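Local coordinates for attachment invasion locus protein (Yersinia pestis, PDB 3QRC) that probably promotes the invasion of eukaryotic cells by the bacterium, by a mechanism still unknown, as a beta-barrel of the outer membrane, at residues 6-11 against 31-36; 49-54 against 69-74; 94-99 against 110-115. One frame throughout, in Å; residues are numbered along the deposited sequence. Where two conformers were deposited one is given.

Overall arrangement
All three contacts are antiparallel hairpin pairings in one closed eight-stranded barrel, met in series along the chain. Contacts 1 and 2, their centres about 17 Å apart, meet where Asn31 ND2 packs on Ala49 CB at 3.9 Å. Contacts 2 and 3 lie much closer, about 9 Å between centres, and are adjacent in the sheet, strand 65-81 beside strand 86-103: Tyr72 O is 2.8 Å from His96 N, and Lys70 N is 2.9 Å from Lys98 O. Their outer face binds a sulfated glucose, which with the sulfated fructose beside it corresponds to sucrose octasulfate, a heparin analogue. Contact 1 lies on the other side of the chain's centre from contact 3, about 23 Å between centres.

Contact 1 of 3, residues 6-11 against 31-36; sequences SISIGY and NLKYRY
Ser6 to Gly10 pair with Arg35 to Asn31 through six backbone hydrogen bonds, from Ser6 N to Arg35 O at 2.9 Å down to a weak one from Gly10 N to Asn31 O. Between them, alpha C-H groups lean on the same carbonyls, as Tyr34 CA does on Ser6 O at 3.4 Å.

The apolar contacts lie on the face of Ile7, Ile9, Leu32 and Tyr34. In Ile7, CG1 is anti to the backbone N (chi1 -174°), and the turn at chi2 (62°) brings CD1 across the pairing, to 3.3 Å from Lys33 O. There the methyl meets Leu32 CD1 at 3.6 Å, the two side chains crossing at a slant, and reaches the edge of the Tyr34 ring.

Polar links fill the face of Ser8, Asn31, Lys33 and Arg35. One water joins Ser8 OG, at 3.0 Å, to Lys33 O, to which it donates. Lys33 NZ donates to Asn31 OD1 at 2.7 Å; Asp133 of strand 130-141 forms its salt bridge. Arg35 reaches Ser87 and Gln123.

The chemistry thus separates by face: an apolar outer face, consistent with contact to membrane lipid, and a polar interior in which Lys33 is paired with Asp133 and Arg35 is met by neutral oxygens.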
loop_
_atom_site.group_PDB
_atom_site.type_symbol
_atom_site.label_atom_id
_atom_site.label_comp_id
_atom_site.label_asym_id
_atom_site.label_seq_id
_atom_site.Cartn_x
_atom_site.Cartn_y
_atom_site.Cartn_z
ATOM N N SER A 6 7.133 -15.543 4.135
ATOM C CA SER A 6 6.486 -15.334 2.849
ATOM C C SER A 6 6.852 -13.950 2.355
ATOM O O SER A 6 6.769 -12.987 3.100
ATOM C CB SER A 6 4.964 -15.410 2.984
ATOM O OG SER A 6 4.557 -16.706 3.370
ATOM N N ILE A 7 7.251 -13.861 1.096
ATOM C CA ILE A 7 7.571 -12.570 0.496
ATOM C C ILE A 7 6.730 -12.397 -0.758
ATOM O O ILE A 7 6.644 -13.311 -1.596
ATOM C CB ILE A 7 9.084 -12.471 0.152
ATOM C CG1 ILE A 7 9.439 -11.059 -0.331
ATOM C CG2 ILE A 7 9.481 -13.534 -0.864
ATOM C CD1 ILE A 7 9.202 -10.001 0.718
ATOM N N SER A 8 6.109 -11.228 -0.896
ATOM C CA SER A 8 5.243 -11.001 -2.044
ATOM C C SER A 8 5.401 -9.597 -2.585
ATOM O O SER A 8 5.642 -8.655 -1.826
ATOM C CB SER A 8 3.773 -11.258 -1.687
ATOM O OG SER A 8 3.323 -10.385 -0.670
ATOM N N ILE A 9 5.273 -9.474 -3.902
ATOM C CA ILE A 9 5.254 -8.151 -4.532
ATOM C C ILE A 9 4.001 -8.050 -5.387
ATOM O O ILE A 9 3.514 -9.051 -5.933
ATOM C CB ILE A 9 6.520 -7.885 -5.357
ATOM C CG1 ILE A 9 6.623 -6.394 -5.702
ATOM C CG2 ILE A 9 6.539 -8.751 -6.612
ATOM C CD1 ILE A 9 8.021 -5.961 -6.098
ATOM N N GLY A 10 3.456 -6.848 -5.478
ATOM C CA GLY A 10 2.118 -6.704 -6.000
ATOM C C GLY A 10 1.844 -5.334 -6.554
ATOM O O GLY A 10 2.599 -4.402 -6.309
ATOM N N TYR A 11 0.762 -5.257 -7.324
ATOM C CA TYR A 11 0.314 -3.989 -7.877
ATOM C C TYR A 11 -0.523 -3.277 -6.815
ATOM O O TYR A 11 -1.204 -3.909 -6.009
ATOM C CB TYR A 11 -0.511 -4.241 -9.135
ATOM C CG TYR A 11 0.243 -4.991 -10.209
ATOM C CD1 TYR A 11 0.744 -4.327 -11.320
ATOM C CD2 TYR A 11 0.457 -6.363 -10.112
ATOM C CE1 TYR A 11 1.432 -5.006 -12.311
ATOM C CE2 TYR A 11 1.150 -7.048 -11.099
ATOM C CZ TYR A 11 1.634 -6.362 -12.193
ATOM O OH TYR A 11 2.321 -7.031 -13.181
ATOM N N ASN A 31 3.289 -2.817 -3.943
ATOM C CA ASN A 31 3.229 -3.184 -2.539
ATOM C C ASN A 31 4.158 -4.370 -2.328
ATOM O O ASN A 31 4.154 -5.308 -3.120
ATOM C CB ASN A 31 1.779 -3.542 -2.185
ATOM C CG ASN A 31 1.622 -4.180 -0.808
ATOM O OD1 ASN A 31 0.916 -5.179 -0.667
ATOM N ND2 ASN A 31 2.243 -3.586 0.212
ATOM N N LEU A 32 4.985 -4.297 -1.292
ATOM C CA LEU A 32 5.841 -5.408 -0.892
ATOM C C LEU A 32 5.403 -5.846 0.495
ATOM O O LEU A 32 5.274 -5.016 1.408
ATOM C CB LEU A 32 7.297 -4.957 -0.836
ATOM C CG LEU A 32 8.334 -5.922 -0.262
ATOM C CD1 LEU A 32 8.631 -7.013 -1.269
ATOM C CD2 LEU A 32 9.616 -5.172 0.082
ATOM N N LYS A 33 5.165 -7.142 0.663
ATOM C CA LYS A 33 4.820 -7.646 1.985
ATOM C C LYS A 33 5.741 -8.772 2.402
ATOM O O LYS A 33 6.080 -9.640 1.596
ATOM C CB LYS A 33 3.359 -8.117 2.065
ATOM C CG LYS A 33 2.328 -6.977 1.973
ATOM C CD LYS A 33 1.088 -7.287 2.832
ATOM C CE LYS A 33 0.005 -6.228 2.654
ATOM N NZ LYS A 33 -0.576 -6.281 1.273
ATOM N N TYR A 34 6.136 -8.736 3.669
ATOM C CA TYR A 34 6.961 -9.794 4.252
ATOM C C TYR A 34 6.237 -10.337 5.488
ATOM O O TYR A 34 5.788 -9.568 6.328
ATOM C CB TYR A 34 8.338 -9.271 4.654
ATOM C CG TYR A 34 9.073 -10.304 5.471
ATOM C CD1 TYR A 34 9.642 -11.404 4.862
ATOM C CD2 TYR A 34 9.132 -10.216 6.858
ATOM C CE1 TYR A 34 10.289 -12.379 5.609
ATOM C CE2 TYR A 34 9.780 -11.188 7.615
ATOM C CZ TYR A 34 10.350 -12.265 6.985
ATOM O OH TYR A 34 10.993 -13.239 7.724
ATOM N N ARG A 35 6.130 -11.658 5.582
ATOM C CA ARG A 35 5.403 -12.300 6.669
ATOM C C ARG A 35 6.280 -13.355 7.299
ATOM O O ARG A 35 6.996 -14.081 6.600
ATOM C CB ARG A 35 4.136 -12.951 6.126
ATOM C CG ARG A 35 3.457 -13.958 7.066
ATOM C CD ARG A 35 2.164 -14.484 6.449
ATOM N NE ARG A 35 1.469 -15.425 7.330
ATOM C CZ ARG A 35 0.526 -16.269 6.929
ATOM N NH1 ARG A 35 0.152 -16.300 5.653
ATOM N NH2 ARG A 35 -0.051 -17.079 7.808
ATOM N N TYR A 36 6.235 -13.429 8.623
ATOM C CA TYR A 36 6.927 -14.486 9.348
ATOM C C TYR A 36 5.970 -15.155 10.322
ATOM O O TYR A 36 5.355 -14.497 11.155
ATOM C CB TYR A 36 8.148 -13.949 10.091
ATOM C CG TYR A 36 8.951 -15.048 10.758
ATOM C CD1 TYR A 36 9.829 -15.831 10.022
ATOM C CD2 TYR A 36 8.814 -15.316 12.114
ATOM C CE1 TYR A 36 10.555 -16.846 10.619
ATOM C CE2 TYR A 36 9.545 -16.330 12.723
ATOM C CZ TYR A 36 10.411 -17.092 11.966
ATOM O OH TYR A 36 11.143 -18.104 12.550
HETATM O O HOH W 1 3.977 -11.951 1.797
#

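Contact 2 of 3, residues 49-54 against 69-74; sequences AQTRRG and FKYYSV. With GU4 (2,3,4,6-tetra-O-sulfonato-alpha-D-glucopyranose), chain C; C8E ((hydroxyethyloxy)tri(ethyloxy)octane), chain F.
Arg52 turns the edge of its guanidinium toward Lys70, whose CD lies near the plane of the group, 3.6 Å from NE; the two chains run side by side in the same direction. The Phe69 ring also presents an edge, with CD2 3.5 Å from Arg53 O. At the Tyr72 ring the edge belongs to the sulfated glucose: O12 lies in the ring plane, and the phenol OH donates to O10 at 2.8 Å. His96 of the next strand meets this ring with planes about 40° apart.

Lys70 links the pairing to the ligands. It runs straight from the backbone until a bend at chi3 (75°) carries NZ to the sulfate at C2 of the sugar, where it binds O11 at 3.0 Å and, more weakly, O12. A water accepts from the same NZ and donates to Gln50 OE1 at 2.7 Å, tying the neighbouring strand to the site. The sulfated fructose adds a salt bridge to NZ, and the anions there probably stabilise the gathering of Lys70 and Arg52.

Beneath this surface, three pairs of backbone bonds fix the register of Ala49 to Arg53 against Ser73 to Phe69, including Tyr71 N to Thr51 O at 2.9 Å. On the inward face, Thr51 and Tyr71 lie side by side. Thr51 OG1 bonds Ser14, two strands away, and Tyr71 OH bonds Glu137 of strand 130-141; Ser73 also bonds Glu137. The alkyl tail of a detergent ends against this face, its C1 3.8 Å from Phe69 CB.

The arrangement is a hairpin of an outer-membrane beta-barrel, with a sulfate-binding patch on its outer face in which Lys70 and Tyr72 hold the anion and a water links Lys70 to Gln50.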
loop_
_atom_site.group_PDB
_atom_site.type_symbol
_atom_site.label_atom_id
_atom_site.label_comp_id
_atom_site.label_asym_id
_atom_site.label_seq_id
_atom_site.Cartn_x
_atom_site.Cartn_y
_atom_site.Cartn_z
ATOM N N ALA A 49 3.903 0.202 0.882
ATOM C CA ALA A 49 3.188 0.436 -0.369
ATOM C C ALA A 49 3.486 1.835 -0.856
ATOM O O ALA A 49 3.759 2.721 -0.047
ATOM C CB ALA A 49 1.689 0.263 -0.184
ATOM N N GLN A 50 3.447 2.013 -2.173
ATOM C CA GLN A 50 3.632 3.334 -2.769
ATOM C C GLN A 50 2.849 3.442 -4.060
ATOM O O GLN A 50 2.872 2.525 -4.889
ATOM C CB GLN A 50 5.109 3.587 -3.056
ATOM C CG GLN A 50 5.380 4.893 -3.778
ATOM C CD GLN A 50 6.865 5.090 -4.033
ATOM O OE1 GLN A 50 7.616 5.422 -3.122
ATOM N NE2 GLN A 50 7.293 4.873 -5.274
ATOM N N THR A 51 2.155 4.561 -4.234
ATOM C CA THR A 51 1.454 4.812 -5.488
ATOM C C THR A 51 1.774 6.235 -5.908
ATOM O O THR A 51 2.044 7.093 -5.061
ATOM C CB THR A 51 -0.073 4.630 -5.339
ATOM O OG1 THR A 51 -0.575 5.540 -4.346
ATOM C CG2 THR A 51 -0.415 3.169 -4.937
ATOM N N ARG A 52 1.759 6.475 -7.213
ATOM C CA ARG A 52 2.126 7.771 -7.755
ATOM C C ARG A 52 1.287 8.105 -8.955
ATOM O O ARG A 52 0.847 7.222 -9.687
ATOM C CB ARG A 52 3.571 7.752 -8.234
ATOM C CG ARG A 52 4.615 7.648 -7.144
ATOM C CD ARG A 52 6.008 7.762 -7.757
ATOM N NE ARG A 52 7.030 7.954 -6.733
ATOM C CZ ARG A 52 8.327 8.107 -6.984
ATOM N NH1 ARG A 52 8.770 8.086 -8.237
ATOM N NH2 ARG A 52 9.182 8.275 -5.978
ATOM N N ARG A 53 1.121 9.399 -9.190
ATOM C CA ARG A 53 0.519 9.860 -10.426
ATOM C C ARG A 53 1.186 11.186 -10.802
ATOM O O ARG A 53 1.155 12.138 -10.029
ATOM C CB ARG A 53 -0.988 10.025 -10.244
ATOM C CG ARG A 53 -1.689 10.623 -11.438
ATOM C CD ARG A 53 -1.387 9.814 -12.671
ATOM N NE ARG A 53 -1.992 8.487 -12.608
ATOM C CZ ARG A 53 -1.895 7.574 -13.570
ATOM N NH1 ARG A 53 -1.200 7.842 -14.667
ATOM N NH2 ARG A 53 -2.497 6.394 -13.439
ATOM N N GLY A 54 1.828 11.224 -11.968
ATOM C CA GLY A 54 2.497 12.425 -12.450
ATOM C C GLY A 54 1.692 13.168 -13.500
ATOM O O GLY A 54 0.809 12.606 -14.133
ATOM N N PHE A 69 1.842 13.374 -7.555
ATOM C CA PHE A 69 1.211 13.036 -6.314
ATOM C C PHE A 69 1.833 11.710 -5.946
ATOM O O PHE A 69 2.029 10.860 -6.816
ATOM C CB PHE A 69 -0.285 12.919 -6.578
ATOM C CG PHE A 69 -0.883 14.191 -7.110
ATOM C CD1 PHE A 69 -1.366 15.159 -6.241
ATOM C CD2 PHE A 69 -0.921 14.440 -8.477
ATOM C CE1 PHE A 69 -1.894 16.347 -6.723
ATOM C CE2 PHE A 69 -1.458 15.631 -8.972
ATOM C CZ PHE A 69 -1.946 16.583 -8.095
ATOM N N LYS A 70 2.213 11.569 -4.682
ATOM C CA LYS A 70 2.789 10.324 -4.191
ATOM C C LYS A 70 2.219 9.983 -2.828
ATOM O O LYS A 70 2.098 10.857 -1.966
ATOM C CB LYS A 70 4.305 10.464 -4.048
ATOM C CG LYS A 70 4.968 9.200 -3.474
ATOM C CD LYS A 70 6.498 9.309 -3.428
ATOM C CE LYS A 70 6.965 10.215 -2.288
ATOM N NZ LYS A 70 8.442 10.136 -2.085
ATOM N N TYR A 71 1.889 8.713 -2.627
ATOM C CA TYR A 71 1.481 8.231 -1.313
ATOM C C TYR A 71 2.356 7.033 -1.002
ATOM O O TYR A 71 2.566 6.185 -1.860
ATOM C CB TYR A 71 0.029 7.770 -1.379
ATOM C CG TYR A 71 -0.444 7.018 -0.164
ATOM C CD1 TYR A 71 -0.832 7.691 0.998
ATOM C CD2 TYR A 71 -0.521 5.625 -0.176
ATOM C CE1 TYR A 71 -1.277 6.983 2.117
ATOM C CE2 TYR A 71 -0.956 4.922 0.932
ATOM C CZ TYR A 71 -1.344 5.599 2.066
ATOM O OH TYR A 71 -1.790 4.868 3.154
ATOM N N TYR A 72 2.877 6.945 0.210
ATOM C CA TYR A 72 3.464 5.658 0.603
ATOM C C TYR A 72 3.131 5.364 2.044
ATOM O O TYR A 72 2.801 6.270 2.803
ATOM C CB TYR A 72 4.972 5.616 0.356
ATOM C CG TYR A 72 5.763 6.624 1.151
ATOM C CD1 TYR A 72 6.020 7.891 0.631
ATOM C CD2 TYR A 72 6.247 6.319 2.423
ATOM C CE1 TYR A 72 6.743 8.824 1.360
ATOM C CE2 TYR A 72 6.970 7.245 3.155
ATOM C CZ TYR A 72 7.213 8.495 2.619
ATOM O OH TYR A 72 7.934 9.430 3.340
ATOM N N SER A 73 3.209 4.092 2.425
ATOM C CA SER A 73 2.860 3.704 3.773
ATOM C C SER A 73 3.783 2.590 4.227
ATOM O O SER A 73 4.302 1.812 3.408
ATOM C CB SER A 73 1.417 3.205 3.830
ATOM O OG SER A 73 1.282 2.026 3.059
ATOM N N VAL A 74 3.969 2.543 5.537
ATOM C CA VAL A 74 4.605 1.417 6.209
ATOM C C VAL A 74 3.672 0.956 7.323
ATOM O O VAL A 74 3.332 1.735 8.237
ATOM C CB VAL A 74 5.970 1.824 6.800
ATOM C CG1 VAL A 74 6.616 0.624 7.489
ATOM C CG2 VAL A 74 6.865 2.392 5.722
HETATM C C1 GU4 C . 11.866 14.070 0.793
HETATM O O5 GU4 C . 12.713 14.184 1.473
HETATM C C5 GU4 C . 12.672 15.586 2.239
HETATM C C6 GU4 C . 13.996 15.865 3.010
HETATM O O6 GU4 C . 14.022 15.237 4.254
HETATM S S6 GU4 C . 15.387 14.874 5.130
HETATM O O22 GU4 C . 16.309 14.576 4.132
HETATM O O23 GU4 C . 15.187 13.630 6.112
HETATM O O21 GU4 C . 15.946 16.266 5.698
HETATM C C4 GU4 C . 11.347 15.858 3.117
HETATM O O4 GU4 C . 11.423 17.209 3.414
HETATM S S4 GU4 C . 11.483 17.797 4.911
HETATM O O25 GU4 C . 12.940 17.570 5.428
HETATM O O26 GU4 C . 10.466 16.967 5.737
HETATM O O24 GU4 C . 11.196 19.320 4.978
HETATM C C3 GU4 C . 10.427 15.555 2.625
HETATM O O3 GU4 C . 9.296 15.531 3.368
HETATM S S3 GU4 C . 7.925 16.200 2.871
HETATM O O28 GU4 C . 7.288 15.215 1.881
HETATM O O29 GU4 C . 6.967 16.217 4.018
HETATM O O27 GU4 C . 8.117 17.543 2.148
HETATM C C2 GU4 C . 10.539 14.095 1.760
HETATM O O2 GU4 C . 9.438 13.859 0.966
HETATM S S2 GU4 C . 8.808 12.365 0.875
HETATM O O11 GU4 C . 9.819 11.441 0.188
HETATM O O12 GU4 C . 7.579 12.409 -0.049
HETATM O O10 GU4 C . 8.448 11.958 2.281
HETATM C C1 C8E F . -1.226 10.194 -4.105
HETATM C C2 C8E F . -1.783 10.819 -2.836
HETATM C C3 C8E F . -1.707 12.340 -2.875
HETATM C C4 C8E F . -2.117 12.917 -1.529
HETATM C C5 C8E F . -1.681 14.367 -1.309
HETATM C C6 C8E F . -2.123 14.798 0.088
HETATM C C7 C8E F . -1.574 16.135 0.569
HETATM C C8 C8E F . -1.752 16.182 2.082
HETATM O O9 C8E F . -2.591 17.227 2.528
HETATM C C10 C8E F . -2.844 18.200 1.548
HETATM C C11 C8E F . -4.221 18.816 1.773
HETATM O O12 C8E F . -4.443 19.837 0.822
HETATM C C13 C8E F . -3.664 19.667 -0.347
HETATM C C14 C8E F . -4.568 19.563 -1.572
HETATM O O15 C8E F . -3.903 18.820 -2.576
HETATM C C16 C8E F . -4.788 18.096 -3.413
HETATM C C17 C8E F . -4.541 16.591 -3.281
HETATM O O18 C8E F . -5.768 15.892 -3.369
HETATM C C19 C8E F . -6.283 15.817 -4.681
HETATM C C20 C8E F . -7.665 15.172 -4.668
HETATM O O21 C8E F . -8.506 15.819 -5.605
HETATM O O HOH W 2 9.174 7.166 -1.814
#

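Contact 3 of 3, residues 94-99 against 110-115; sequences AGHGKA and SRSKTS. With GU4 (2,3,4,6-tetra-O-sulfonato-alpha-D-glucopyranose), chain C; C8E ((hydroxyethyloxy)tri(ethyloxy)octane), chain F.
His96 reaches across the pairing to Thr114, and its side chain can be followed atom by atom. CB rises on the face it shares with Thr114, 4.1 Å from both Lys113 O and Thr114 OG1. CG, anti to the backbone N (chi1 180°), carries the ring outward and lies 3.8 Å from Thr114 OG1. ND1 meets that hydroxyl in the ring plane at 2.8 Å in a nearly straight hydrogen bond (170°). CD2 comes within 3.4 Å of O10 of the sulfated glucose, while CE1 sits between Ser112 CB and sugar O29, the latter at 3.4 Å. At the far edge NE2 donates, again in plane, to sulfate oxygen O28 at 2.9 Å. The ring is thus held at two edges, between a threonine hydroxyl and the sugar.

Ser112 OG donates to O29 of the same sulfate at 2.8 Å. A sharp turn about its CB-CG bond (chi2 89°) helps Lys98 bring NZ to O28 at 3.1 Å; NZ also forms a salt bridge with the sulfated fructose, and CE is pressed tightly on Ser110 CB.

On the opposite face of the sheet, Arg111 NE donates to detergent oxygen O12, while its NH2 forms a salt bridge with Asp142. Six backbone bonds join Gly95 to Ala99 with Ser115 to Arg111, an antiparallel barrel hairpin whose outer face is a polyanion-binding site.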
loop_
_atom_site.group_PDB
_atom_site.type_symbol
_atom_site.label_atom_id
_atom_site.label_comp_id
_atom_site.label_asym_id
_atom_site.label_seq_id
_atom_site.Cartn_x
_atom_site.Cartn_y
_atom_site.Cartn_z
ATOM N N ALA A 94 1.726 4.026 9.286
ATOM C CA ALA A 94 1.738 5.435 8.902
ATOM C C ALA A 94 1.666 5.546 7.398
ATOM O O ALA A 94 2.302 4.760 6.679
ATOM C CB ALA A 94 3.002 6.108 9.402
ATOM N N GLY A 95 0.894 6.531 6.938
ATOM C CA GLY A 95 0.830 6.872 5.531
ATOM C C GLY A 95 1.327 8.297 5.382
ATOM O O GLY A 95 1.137 9.119 6.277
ATOM N N HIS A 96 1.970 8.574 4.259
ATOM C CA HIS A 96 2.471 9.902 3.938
ATOM C C HIS A 96 2.010 10.261 2.532
ATOM O O HIS A 96 2.252 9.511 1.578
ATOM C CB HIS A 96 3.996 9.926 3.988
ATOM C CG HIS A 96 4.593 11.261 3.664
ATOM N ND1 HIS A 96 4.691 12.275 4.595
ATOM C CD2 HIS A 96 5.108 11.754 2.516
ATOM C CE1 HIS A 96 5.264 13.324 4.039
ATOM N NE2 HIS A 96 5.522 13.039 2.772
ATOM N N GLY A 97 1.337 11.403 2.410
ATOM C CA GLY A 97 0.884 11.883 1.110
ATOM C C GLY A 97 1.576 13.199 0.766
ATOM O O GLY A 97 1.861 14.024 1.649
ATOM N N LYS A 98 1.855 13.373 -0.520
ATOM C CA LYS A 98 2.646 14.493 -1.011
ATOM C C LYS A 98 2.141 14.895 -2.375
ATOM O O LYS A 98 1.888 14.042 -3.241
ATOM C CB LYS A 98 4.119 14.062 -1.103
ATOM C CG LYS A 98 5.073 15.057 -1.778
ATOM C CD LYS A 98 5.660 16.029 -0.775
ATOM C CE LYS A 98 6.961 16.667 -1.276
ATOM N NZ LYS A 98 8.135 15.786 -1.019
ATOM N N ALA A 99 1.976 16.197 -2.584
ATOM C CA ALA A 99 1.658 16.718 -3.896
ATOM C C ALA A 99 2.699 17.783 -4.187
ATOM O O ALA A 99 2.866 18.713 -3.393
ATOM C CB ALA A 99 0.270 17.327 -3.909
ATOM N N SER A 110 5.426 22.118 -2.479
ATOM C CA SER A 110 4.691 20.901 -2.219
ATOM C C SER A 110 3.775 21.038 -1.003
ATOM O O SER A 110 3.965 21.904 -0.151
ATOM C CB SER A 110 5.671 19.733 -2.032
ATOM O OG SER A 110 6.654 20.018 -1.050
ATOM N N ARG A 111 2.764 20.185 -0.940
ATOM C CA ARG A 111 1.996 20.008 0.283
ATOM C C ARG A 111 2.052 18.539 0.701
ATOM O O ARG A 111 1.979 17.661 -0.143
ATOM C CB ARG A 111 0.552 20.435 0.087
ATOM C CG ARG A 111 -0.212 20.422 1.387
ATOM C CD ARG A 111 -1.357 21.416 1.414
ATOM N NE ARG A 111 -2.250 21.113 2.525
ATOM C CZ ARG A 111 -2.090 21.571 3.758
ATOM N NH1 ARG A 111 -1.069 22.374 4.044
ATOM N NH2 ARG A 111 -2.955 21.231 4.702
ATOM N N SER A 112 2.178 18.275 1.992
ATOM C CA SER A 112 2.353 16.893 2.450
ATOM C C SER A 112 1.747 16.701 3.818
ATOM O O SER A 112 1.523 17.669 4.545
ATOM C CB SER A 112 3.843 16.546 2.527
ATOM O OG SER A 112 4.471 17.286 3.555
ATOM N N LYS A 113 1.506 15.446 4.188
ATOM C CA LYS A 113 0.930 15.153 5.481
ATOM C C LYS A 113 1.249 13.711 5.806
ATOM O O LYS A 113 1.223 12.853 4.921
ATOM C CB LYS A 113 -0.592 15.354 5.441
ATOM C CG LYS A 113 -1.331 14.907 6.703
ATOM C CD LYS A 113 -1.071 15.864 7.878
ATOM C CE LYS A 113 -1.828 15.400 9.122
ATOM N NZ LYS A 113 -1.642 16.370 10.246
ATOM N N THR A 114 1.558 13.455 7.066
ATOM C CA THR A 114 1.696 12.094 7.561
ATOM C C THR A 114 0.588 11.817 8.561
ATOM O O THR A 114 0.338 12.630 9.443
ATOM C CB THR A 114 3.034 11.914 8.277
ATOM O OG1 THR A 114 4.107 12.171 7.362
ATOM C CG2 THR A 114 3.154 10.496 8.830
ATOM N N SER A 115 -0.075 10.667 8.444
ATOM C CA SER A 115 -1.130 10.335 9.390
ATOM C C SER A 115 -1.139 8.833 9.579
ATOM O O SER A 115 -0.301 8.153 9.002
ATOM C CB SER A 115 -2.478 10.857 8.885
ATOM O OG SER A 115 -3.493 10.688 9.861
HETATM C C1 GU4 C . 11.866 14.070 0.793
HETATM O O5 GU4 C . 12.713 14.184 1.473
HETATM C C5 GU4 C . 12.672 15.586 2.239
HETATM C C6 GU4 C . 13.996 15.865 3.010
HETATM O O6 GU4 C . 14.022 15.237 4.254
HETATM S S6 GU4 C . 15.387 14.874 5.130
HETATM O O22 GU4 C . 16.309 14.576 4.132
HETATM O O23 GU4 C . 15.187 13.630 6.112
HETATM O O21 GU4 C . 15.946 16.266 5.698
HETATM C C4 GU4 C . 11.347 15.858 3.117
HETATM O O4 GU4 C . 11.423 17.209 3.414
HETATM S S4 GU4 C . 11.483 17.797 4.911
HETATM O O25 GU4 C . 12.940 17.570 5.428
HETATM O O26 GU4 C . 10.466 16.967 5.737
HETATM O O24 GU4 C . 11.196 19.320 4.978
HETATM C C3 GU4 C . 10.427 15.555 2.625
HETATM O O3 GU4 C . 9.296 15.531 3.368
HETATM S S3 GU4 C . 7.925 16.200 2.871
HETATM O O28 GU4 C . 7.288 15.215 1.881
HETATM O O29 GU4 C . 6.967 16.217 4.018
HETATM O O27 GU4 C . 8.117 17.543 2.148
HETATM C C2 GU4 C . 10.539 14.095 1.760
HETATM O O2 GU4 C . 9.438 13.859 0.966
HETATM S S2 GU4 C . 8.808 12.365 0.875
HETATM O O11 GU4 C . 9.819 11.441 0.188
HETATM O O12 GU4 C . 7.579 12.409 -0.049
HETATM O O10 GU4 C . 8.448 11.958 2.281
HETATM C C1 C8E F . -1.226 10.194 -4.105
HETATM C C2 C8E F . -1.783 10.819 -2.836
HETATM C C3 C8E F . -1.707 12.340 -2.875
HETATM C C4 C8E F . -2.117 12.917 -1.529
HETATM C C5 C8E F . -1.681 14.367 -1.309
HETATM C C6 C8E F . -2.123 14.798 0.088
HETATM C C7 C8E F . -1.574 16.135 0.569
HETATM C C8 C8E F . -1.752 16.182 2.082
HETATM O O9 C8E F . -2.591 17.227 2.528
HETATM C C10 C8E F . -2.844 18.200 1.548
HETATM C C11 C8E F . -4.221 18.816 1.773
HETATM O O12 C8E F . -4.443 19.837 0.822
HETATM C C13 C8E F . -3.664 19.667 -0.347
HETATM C C14 C8E F . -4.568 19.563 -1.572
HETATM O O15 C8E F . -3.903 18.820 -2.576
HETATM C C16 C8E F . -4.788 18.096 -3.413
HETATM C C17 C8E F . -4.541 16.591 -3.281
HETATM O O18 C8E F . -5.768 15.892 -3.369
HETATM C C19 C8E F . -6.283 15.817 -4.681
HETATM C C20 C8E F . -7.665 15.172 -4.668
HETATM O O21 C8E F . -8.506 15.819 -5.605
#